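Local coordinates for benzoylformate decarboxylase (Mycobacterium smegmatis, PDB 4Q9D), which belongs to the thiamine pyrophosphate-dependent enzyme family and assembles as a tetramer of three-domain chains, each binding a magnesium ion in its C-terminal domain, at residues Gln442-Ala447 / Phe496-Ala501. Residues are numbered along the deposited sequence; the frame is centred on the assembly and turned at random.
Sequences QAIWTA and FGCRTA
The Schellman motif that ends helix 489-495 brings Phe496 and Cys498 against residues 442-447, which lead into and along helix 443-449, in the C-terminal thiamine pyrophosphate-binding domain. Phe496 makes the largest single contribution, its flat ring broad enough to meet Gln442, Ile444 and Trp445 together. One face of the ring lies under Gln442, whose CA makes a CH-pi contact 4.3 Å from the ring centroid, 19° off the normal and displaced toward the rim. The Gln442 side chain then runs alongside the phenyl group, CG 4.0 Å from Phe496 CZ, and bends at chi2; its NE2 is hydrogen-bonded to the carbonyl of Gln438 of the second subunit. Ile444, branched and so able to reach both Phe496 and Cys498, crosses Phe496 at about a right angle. With chi1 at 68°, its CG1 branch lies between the backbone N and the carbonyl carbon and meets Phe496 CB at 3.8 Å.

In this alpha/beta domain, the turn leads from helix 489-495 into strand 499-502, an outermost strand of the chain's parallel six-stranded sheet. Gly497 suits the turn because its positive phi would press a CB against the preceding carbonyl oxygen. That oxygen, Phe496 O, receives a nearly straight CA-H...O contact from Trp445 (CA to O 3.6 Å, 162° at the hydrogen), and Trp445 CD1 lies 3.5 Å from it. Trp445 CB packs against Phe496 CD1 (3.8 Å), while the indole NE1 hydrogen-bonds outward to the carbonyl of Pro485 of the second subunit. Cys498, small and apolar enough for a buried site, sets SG 3.8 Å from Ile444 CB, close to the Ile444 carbonyl.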
loop_
_atom_site.group_PDB
_atom_site.type_symbol
_atom_site.label_atom_id
_atom_site.label_comp_id
_atom_site.label_asym_id
_atom_site.label_seq_id
_atom_site.Cartn_x
_atom_site.Cartn_y
_atom_site.Cartn_z
ATOM N N GLN B 442 -19.123 25.374 -5.883
ATOM C CA GLN B 442 -19.753 25.008 -7.167
ATOM C C GLN B 442 -20.921 24.048 -6.989
ATOM O O GLN B 442 -21.733 23.882 -7.909
ATOM C CB GLN B 442 -18.735 24.389 -8.166
ATOM C CG GLN B 442 -17.372 25.129 -8.231
ATOM C CD GLN B 442 -16.353 24.505 -7.285
ATOM O OE1 GLN B 442 -16.692 24.155 -6.149
ATOM N NE2 GLN B 442 -15.112 24.305 -7.770
ATOM N N ALA B 443 -20.997 23.372 -5.840
ATOM C CA ALA B 443 -22.124 22.452 -5.634
ATOM C C ALA B 443 -23.468 23.197 -5.704
ATOM O O ALA B 443 -24.472 22.584 -5.986
ATOM C CB ALA B 443 -22.010 21.700 -4.307
ATOM N N ILE B 444 -23.495 24.506 -5.411
ATOM C CA ILE B 444 -24.785 25.202 -5.394
ATOM C C ILE B 444 -25.412 25.280 -6.806
ATOM O O ILE B 444 -26.621 25.434 -6.954
ATOM C CB ILE B 444 -24.703 26.597 -4.734
ATOM C CG1 ILE B 444 -23.890 27.558 -5.575
ATOM C CG2 ILE B 444 -24.096 26.496 -3.328
ATOM C CD1 ILE B 444 -23.664 28.906 -4.844
ATOM N N TRP B 445 -24.583 25.109 -7.831
ATOM C CA TRP B 445 -25.058 25.084 -9.219
ATOM C C TRP B 445 -25.976 23.893 -9.402
ATOM O O TRP B 445 -27.012 23.994 -10.052
ATOM C CB TRP B 445 -23.872 24.997 -10.201
ATOM C CG TRP B 445 -24.275 24.924 -11.636
ATOM C CD1 TRP B 445 -24.645 25.971 -12.438
ATOM C CD2 TRP B 445 -24.324 23.748 -12.461
ATOM N NE1 TRP B 445 -24.934 25.514 -13.701
ATOM C CE2 TRP B 445 -24.746 24.160 -13.751
ATOM C CE3 TRP B 445 -24.074 22.383 -12.232
ATOM C CZ2 TRP B 445 -24.924 23.256 -14.820
ATOM C CZ3 TRP B 445 -24.234 21.476 -13.307
ATOM C CH2 TRP B 445 -24.655 21.926 -14.576
ATOM N N THR B 446 -25.583 22.753 -8.842
ATOM C CA THR B 446 -26.423 21.558 -8.899
ATOM C C THR B 446 -27.745 21.786 -8.153
ATOM O O THR B 446 -28.799 21.331 -8.599
ATOM C CB THR B 446 -25.675 20.335 -8.307
ATOM O OG1 THR B 446 -24.449 20.148 -9.009
ATOM C CG2 THR B 446 -26.513 19.049 -8.415
ATOM N N ALA B 447 -27.694 22.490 -7.018
ATOM C CA ALA B 447 -28.928 22.823 -6.290
ATOM C C ALA B 447 -29.868 23.653 -7.197
ATOM O O ALA B 447 -31.071 23.403 -7.267
ATOM C CB ALA B 447 -28.594 23.614 -4.982
ATOM N N PHE B 496 -23.982 31.228 -10.162
ATOM C CA PHE B 496 -24.288 29.790 -10.222
ATOM C C PHE B 496 -25.784 29.477 -10.313
ATOM O O PHE B 496 -26.173 28.303 -10.270
ATOM C CB PHE B 496 -23.681 29.050 -9.016
ATOM C CG PHE B 496 -22.185 28.840 -9.127
ATOM C CD1 PHE B 496 -21.652 28.074 -10.166
ATOM C CD2 PHE B 496 -21.319 29.387 -8.194
ATOM C CE1 PHE B 496 -20.272 27.867 -10.274
ATOM C CE2 PHE B 496 -19.934 29.181 -8.288
ATOM C CZ PHE B 496 -19.410 28.431 -9.327
ATOM N N GLY B 497 -26.614 30.512 -10.428
ATOM C CA GLY B 497 -28.043 30.320 -10.642
ATOM C C GLY B 497 -28.936 30.316 -9.407
ATOM O O GLY B 497 -30.139 30.063 -9.512
ATOM N N CYS B 498 -28.370 30.585 -8.234
ATOM C CA CYS B 498 -29.179 30.562 -7.018
ATOM C C CYS B 498 -29.807 31.925 -6.773
ATOM O O CYS B 498 -29.192 32.940 -7.101
ATOM C CB CYS B 498 -28.305 30.219 -5.813
ATOM S SG CYS B 498 -27.821 28.480 -5.803
ATOM N N ARG B 499 -31.008 31.941 -6.191
ATOM C CA ARG B 499 -31.554 33.166 -5.597
ATOM C C ARG B 499 -30.593 33.602 -4.502
ATOM O O ARG B 499 -29.919 32.768 -3.883
ATOM C CB ARG B 499 -32.894 32.910 -4.923
ATOM C CG ARG B 499 -34.072 32.572 -5.808
ATOM C CD ARG B 499 -35.309 32.454 -4.892
ATOM N NE ARG B 499 -35.741 33.798 -4.474
ATOM C CZ ARG B 499 -35.694 34.324 -3.238
ATOM N NH1 ARG B 499 -35.274 33.635 -2.155
ATOM N NH2 ARG B 499 -36.111 35.576 -3.087
ATOM N N THR B 500 -30.554 34.891 -4.211
ATOM C CA THR B 500 -29.609 35.358 -3.214
ATOM C C THR B 500 -29.993 36.724 -2.629
ATOM O O THR B 500 -30.677 37.492 -3.263
ATOM C CB THR B 500 -28.176 35.409 -3.809
ATOM O OG1 THR B 500 -27.236 35.608 -2.750
ATOM C CG2 THR B 500 -28.051 36.540 -4.790
ATOM N N ALA B 501 -29.566 36.988 -1.398
ATOM C CA ALA B 501 -29.605 38.337 -0.845
ATOM C C ALA B 501 -28.485 38.500 0.174
ATOM O O ALA B 501 -27.994 37.527 0.762
ATOM C CB ALA B 501 -30.978 38.668 -0.223
#